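Local coordinates for protein cysteine desulfurase (Fervidobacterium islandicum, PDB 6A6E) that is a PLP-dependent cysteine desulfurase of the SufS type, which takes sulfur from L-cysteine, leaving alanine, probably for iron-sulfur cluster assembly, at residues Glu158-Thr170 with Thr189-Phe202. Residues are numbered along the deposited sequence; the frame is centred on the assembly and turned at random.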
loop_
_atom_site.group_PDB
_atom_site.type_symbol
_atom_site.label_atom_id
_atom_site.label_comp_id
_atom_site.label_asym_id
_atom_site.label_seq_id
_atom_site.Cartn_x
_atom_site.Cartn_y
_atom_site.Cartn_z
ATOM N N GLU A 158 28.535 -21.494 9.498
ATOM C CA GLU A 158 28.359 -22.284 8.305
ATOM C C GLU A 158 27.014 -22.986 8.344
ATOM O O GLU A 158 26.614 -23.560 7.357
ATOM C CB GLU A 158 29.550 -23.234 8.081
ATOM C CG GLU A 158 29.639 -24.415 9.022
ATOM C CD GLU A 158 30.829 -25.352 8.693
ATOM O OE1 GLU A 158 31.773 -24.976 7.927
ATOM O OE2 GLU A 158 30.796 -26.488 9.205
ATOM N N LYS A 159 26.311 -22.892 9.482
ATOM C CA LYS A 159 24.913 -23.302 9.604
ATOM C C LYS A 159 23.934 -22.064 9.508
ATOM O O LYS A 159 22.736 -22.190 9.694
ATOM C CB LYS A 159 24.721 -24.110 10.887
ATOM C CG LYS A 159 25.125 -25.582 10.795
ATOM C CD LYS A 159 24.114 -26.404 10.003
ATOM C CE LYS A 159 24.402 -27.901 10.025
ATOM N NZ LYS A 159 23.429 -28.623 9.123
ATOM N N GLY A 160 24.486 -20.887 9.271
ATOM C CA GLY A 160 23.711 -19.661 9.182
ATOM C C GLY A 160 23.419 -18.959 10.506
ATOM O O GLY A 160 22.610 -18.081 10.547
ATOM N N VAL A 161 24.112 -19.336 11.574
ATOM C CA VAL A 161 23.834 -18.818 12.928
ATOM C C VAL A 161 24.625 -17.561 13.132
ATOM O O VAL A 161 25.800 -17.469 12.721
ATOM C CB VAL A 161 24.174 -19.871 14.048
ATOM C CG1 VAL A 161 23.880 -19.336 15.444
ATOM C CG2 VAL A 161 23.336 -21.074 13.852
ATOM N N ILE A 162 23.965 -16.545 13.703
ATOM C CA ILE A 162 24.652 -15.332 14.162
ATOM C C ILE A 162 24.905 -15.528 15.682
ATOM O O ILE A 162 23.977 -15.481 16.470
ATOM C CB ILE A 162 23.797 -14.066 13.963
ATOM C CG1 ILE A 162 23.453 -13.870 12.501
ATOM C CG2 ILE A 162 24.489 -12.837 14.583
ATOM C CD1 ILE A 162 24.558 -13.314 11.677
ATOM N N THR A 163 26.146 -15.825 16.068
ATOM C CA THR A 163 26.470 -16.108 17.473
ATOM C C THR A 163 26.704 -14.809 18.203
ATOM O O THR A 163 27.038 -13.797 17.584
ATOM C CB THR A 163 27.747 -17.010 17.599
ATOM O OG1 THR A 163 28.875 -16.307 17.075
ATOM C CG2 THR A 163 27.540 -18.280 16.850
ATOM N N ASN A 164 26.493 -14.833 19.515
ATOM C CA ASN A 164 26.858 -13.695 20.387
ATOM C C ASN A 164 28.282 -13.275 20.199
ATOM O O ASN A 164 28.585 -12.060 20.162
ATOM C CB ASN A 164 26.626 -14.038 21.866
ATOM C CG ASN A 164 25.185 -14.022 22.243
ATOM O OD1 ASN A 164 24.310 -13.825 21.384
ATOM N ND2 ASN A 164 24.907 -14.172 23.551
ATOM N N GLU A 165 29.168 -14.257 20.038
ATOM C CA GLU A 165 30.584 -13.954 19.773
ATOM C C GLU A 165 30.799 -13.217 18.481
ATOM O O GLU A 165 31.595 -12.240 18.456
ATOM C CB GLU A 165 31.452 -15.223 19.796
ATOM C CG GLU A 165 32.948 -15.012 19.611
ATOM C CD GLU A 165 33.593 -14.012 20.608
ATOM O OE1 GLU A 165 33.130 -13.848 21.799
ATOM O OE2 GLU A 165 34.599 -13.366 20.202
ATOM N N SER A 166 30.117 -13.641 17.404
ATOM C CA SER A 166 30.209 -12.889 16.134
ATOM C C SER A 166 29.797 -11.431 16.341
ATOM O O SER A 166 30.427 -10.506 15.837
ATOM C CB SER A 166 29.335 -13.526 15.044
ATOM O OG SER A 166 29.540 -12.789 13.845
ATOM N N ILE A 167 28.754 -11.218 17.122
ATOM C CA ILE A 167 28.287 -9.829 17.382
ATOM C C ILE A 167 29.319 -8.958 18.090
ATOM O O ILE A 167 29.712 -7.884 17.584
ATOM C CB ILE A 167 26.947 -9.827 18.156
ATOM C CG1 ILE A 167 25.827 -10.269 17.189
ATOM C CG2 ILE A 167 26.589 -8.419 18.607
ATOM C CD1 ILE A 167 24.668 -10.828 17.924
ATOM N N LEU A 168 29.821 -9.482 19.205
ATOM C CA LEU A 168 30.977 -8.857 19.932
ATOM C C LEU A 168 32.245 -8.711 19.106
ATOM O O LEU A 168 32.874 -7.668 19.191
ATOM C CB LEU A 168 31.305 -9.624 21.208
ATOM C CG LEU A 168 30.115 -9.644 22.165
ATOM C CD1 LEU A 168 30.273 -10.674 23.272
ATOM C CD2 LEU A 168 29.878 -8.251 22.727
ATOM N N LYS A 169 32.608 -9.722 18.305
ATOM C CA LYS A 169 33.758 -9.571 17.374
ATOM C C LYS A 169 33.593 -8.502 16.286
ATOM O O LYS A 169 34.528 -7.731 15.964
ATOM C CB LYS A 169 34.087 -10.898 16.705
ATOM C CG LYS A 169 35.183 -11.660 17.445
ATOM C CD LYS A 169 36.146 -12.383 16.497
ATOM C CE LYS A 169 35.595 -13.718 15.991
ATOM N NZ LYS A 169 36.598 -14.446 15.157
ATOM N N THR A 170 32.396 -8.428 15.712
ATOM C CA THR A 170 32.148 -7.356 14.731
ATOM C C THR A 170 32.423 -5.953 15.275
ATOM O O THR A 170 32.930 -5.101 14.565
ATOM C CB THR A 170 30.712 -7.401 14.226
ATOM O OG1 THR A 170 30.463 -8.708 13.693
ATOM C CG2 THR A 170 30.481 -6.285 13.167
ATOM N N THR A 189 16.805 -19.295 8.776
ATOM C CA THR A 189 17.347 -20.046 9.903
ATOM C C THR A 189 16.406 -20.218 11.047
ATOM O O THR A 189 16.608 -21.113 11.869
ATOM C CB THR A 189 18.631 -19.446 10.434
ATOM O OG1 THR A 189 18.345 -18.226 11.157
ATOM C CG2 THR A 189 19.598 -19.202 9.337
ATOM N N GLY A 190 15.378 -19.363 11.144
ATOM C CA GLY A 190 14.425 -19.405 12.288
ATOM C C GLY A 190 15.014 -18.753 13.549
ATOM O O GLY A 190 14.384 -18.731 14.600
ATOM N N GLN A 191 16.231 -18.227 13.472
ATOM C CA GLN A 191 16.903 -17.731 14.680
ATOM C C GLN A 191 16.318 -16.392 15.152
ATOM O O GLN A 191 16.410 -15.387 14.423
ATOM C CB GLN A 191 18.414 -17.533 14.446
ATOM C CG GLN A 191 19.132 -17.147 15.742
ATOM C CD GLN A 191 20.595 -16.835 15.600
ATOM O OE1 GLN A 191 21.133 -16.836 14.500
ATOM N NE2 GLN A 191 21.248 -16.494 16.739
ATOM N N GLU A 192 15.735 -16.367 16.348
ATOM C CA GLU A 192 15.431 -15.106 17.026
ATOM C C GLU A 192 16.724 -14.431 17.505
ATOM O O GLU A 192 17.498 -15.041 18.197
ATOM C CB GLU A 192 14.486 -15.313 18.199
ATOM C CG GLU A 192 13.122 -15.874 17.754
ATOM C CD GLU A 192 12.142 -16.137 18.896
ATOM O OE1 GLU A 192 12.567 -16.098 20.068
ATOM O OE2 GLU A 192 10.929 -16.397 18.627
ATOM N N MET A 193 16.942 -13.177 17.100
ATOM C CA MET A 193 18.173 -12.488 17.361
ATOM C C MET A 193 18.194 -11.825 18.757
ATOM O O MET A 193 17.161 -11.396 19.273
ATOM C CB MET A 193 18.456 -11.425 16.285
ATOM C CG MET A 193 18.657 -11.972 14.873
ATOM S SD MET A 193 19.983 -13.234 14.743
ATOM C CE MET A 193 19.815 -13.839 13.056
ATOM N N PRO A 194 19.391 -11.705 19.328
ATOM C CA PRO A 194 19.594 -11.096 20.620
ATOM C C PRO A 194 19.582 -9.574 20.456
ATOM O O PRO A 194 20.608 -8.895 20.525
ATOM C CB PRO A 194 20.968 -11.669 21.042
ATOM C CG PRO A 194 21.720 -11.712 19.756
ATOM C CD PRO A 194 20.659 -12.201 18.750
ATOM N N ILE A 195 18.391 -9.016 20.269
ATOM C CA ILE A 195 18.264 -7.574 20.023
ATOM C C ILE A 195 18.861 -6.655 21.118
ATOM O O ILE A 195 19.565 -5.667 20.786
ATOM C CB ILE A 195 16.782 -7.188 19.833
ATOM C CG1 ILE A 195 16.249 -7.864 18.582
ATOM C CG2 ILE A 195 16.657 -5.680 19.709
ATOM C CD1 ILE A 195 14.742 -7.743 18.432
ATOM N N GLU A 196 18.615 -6.968 22.385
ATOM C CA GLU A 196 19.204 -6.153 23.496
ATOM C C GLU A 196 20.730 -6.195 23.547
ATOM O O GLU A 196 21.390 -5.172 23.733
ATOM C CB GLU A 196 18.581 -6.548 24.819
ATOM C CG GLU A 196 17.128 -6.106 24.840
ATOM C CD GLU A 196 16.419 -6.237 26.177
ATOM O OE1 GLU A 196 17.027 -5.942 27.207
ATOM O OE2 GLU A 196 15.222 -6.584 26.189
ATOM N N LEU A 197 21.299 -7.361 23.278
ATOM C CA LEU A 197 22.767 -7.465 23.207
ATOM C C LEU A 197 23.256 -6.578 22.058
ATOM O O LEU A 197 24.238 -5.842 22.194
ATOM C CB LEU A 197 23.170 -8.905 23.016
ATOM C CG LEU A 197 24.652 -9.115 22.691
ATOM C CD1 LEU A 197 25.566 -8.715 23.855
ATOM C CD2 LEU A 197 24.847 -10.562 22.261
ATOM N N ILE A 198 22.537 -6.592 20.926
ATOM C CA ILE A 198 22.922 -5.701 19.830
ATOM C C ILE A 198 22.769 -4.250 20.207
ATOM O O ILE A 198 23.642 -3.420 19.914
ATOM C CB ILE A 198 22.177 -6.070 18.498
ATOM C CG1 ILE A 198 22.610 -7.459 18.084
ATOM C CG2 ILE A 198 22.474 -5.051 17.378
ATOM C CD1 ILE A 198 21.677 -8.090 17.109
ATOM N N ARG A 199 21.691 -3.913 20.896
ATOM C CA ARG A 199 21.460 -2.518 21.247
ATOM C C ARG A 199 22.610 -1.979 22.145
ATOM O O ARG A 199 23.090 -0.851 21.930
ATOM C CB ARG A 199 20.143 -2.442 21.991
ATOM C CG ARG A 199 19.858 -1.166 22.779
ATOM C CD ARG A 199 19.597 0.057 21.935
ATOM N NE ARG A 199 20.700 0.540 21.101
ATOM C CZ ARG A 199 20.568 1.502 20.177
ATOM N NH1 ARG A 199 19.383 2.072 19.942
ATOM N NH2 ARG A 199 21.599 1.874 19.430
ATOM N N GLU A 200 23.048 -2.780 23.122
ATOM C CA GLU A 200 24.206 -2.350 24.015
ATOM C C GLU A 200 25.541 -2.400 23.362
ATOM O O GLU A 200 26.389 -1.525 23.630
ATOM C CB GLU A 200 24.254 -3.117 25.338
ATOM C CG GLU A 200 22.931 -3.198 26.084
ATOM C CD GLU A 200 22.278 -1.841 26.335
ATOM O OE1 GLU A 200 23.000 -0.814 26.284
ATOM O OE2 GLU A 200 21.037 -1.812 26.574
ATOM N N THR A 201 25.762 -3.376 22.474
ATOM C CA THR A 201 27.039 -3.432 21.771
ATOM C C THR A 201 27.227 -2.231 20.836
ATOM O O THR A 201 28.317 -1.726 20.667
ATOM C CB THR A 201 27.107 -4.740 20.965
ATOM O OG1 THR A 201 26.862 -5.829 21.852
ATOM C CG2 THR A 201 28.407 -4.894 20.241
ATOM N N PHE A 202 26.158 -1.785 20.180
ATOM C CA PHE A 202 26.274 -0.663 19.249
ATOM C C PHE A 202 25.415 0.466 19.794
ATOM O O PHE A 202 24.322 0.823 19.267
ATOM C CB PHE A 202 25.861 -1.082 17.844
ATOM C CG PHE A 202 26.711 -2.191 17.291
ATOM C CD1 PHE A 202 27.988 -1.933 16.865
ATOM C CD2 PHE A 202 26.263 -3.478 17.263
ATOM C CE1 PHE A 202 28.765 -2.942 16.382
ATOM C CE2 PHE A 202 27.046 -4.495 16.798
ATOM C CZ PHE A 202 28.298 -4.217 16.339
HETATM O O HOH W 1 20.380 -16.979 11.700
#
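Two neighbouring helices pack side by side on the seven-stranded mixed sheet of the PLP-binding domain, the fold type I domain of the class-V aminotransferase family, and Gln191 joins the loops that lead into them. Helix 164-173 follows strand 150-154, and helix 195-201 follows strand 179-183. Their segments run nearly parallel, 13° apart, with axes 10.4 Å from each other. Gln191 bonds the backbone of Ile162 with both ends of its amide, pairing with the N-H and C=O of a single residue. Gln191 OE1 accepts from Ile162 N at 3.0 Å, in the carbonyl plane and on a lone pair. Gln191 NE2 donates to Ile162 O at 2.9 Å, almost straight (171°). The reach comes from an extended chain, CG anti to the backbone N (chi1 -175°). The two bonds fix the rotation of the amide, so its O and N ends can be told apart. A water completes this polar patch. It donates to Gln191 OE1 and Gly160 O; a third approach, to Thr189 OG1, is too short to be read with confidence. Thr189 OG1 accepts from Gln191 N, closing an ST turn.

Beyond the amide the contact turns apolar. Met193 bends at chi2 and lays its CE against Ile162 CG1, 3.7 Å away. Met193 also touches Thr183 of the PLP pocket. Between the helices, Ile167 is the main apolar contact. Ile167 CD1 meets Pro194 CG tip to tip at 3.6 Å and rests on Ile198 CG1. Ile198 in turn packs on Val180 and Ile182 of strand 179-183. At the outer margin, Leu197 CD2 lies against the amide of Asn164, 3.5 Å from Asn164 CG. Farther along, Leu168 CD2 crosses Thr201 at about a right angle, 4.0 Å from Thr201 OG1, while that hydroxyl donates to Leu197 O from above the carbonyl plane.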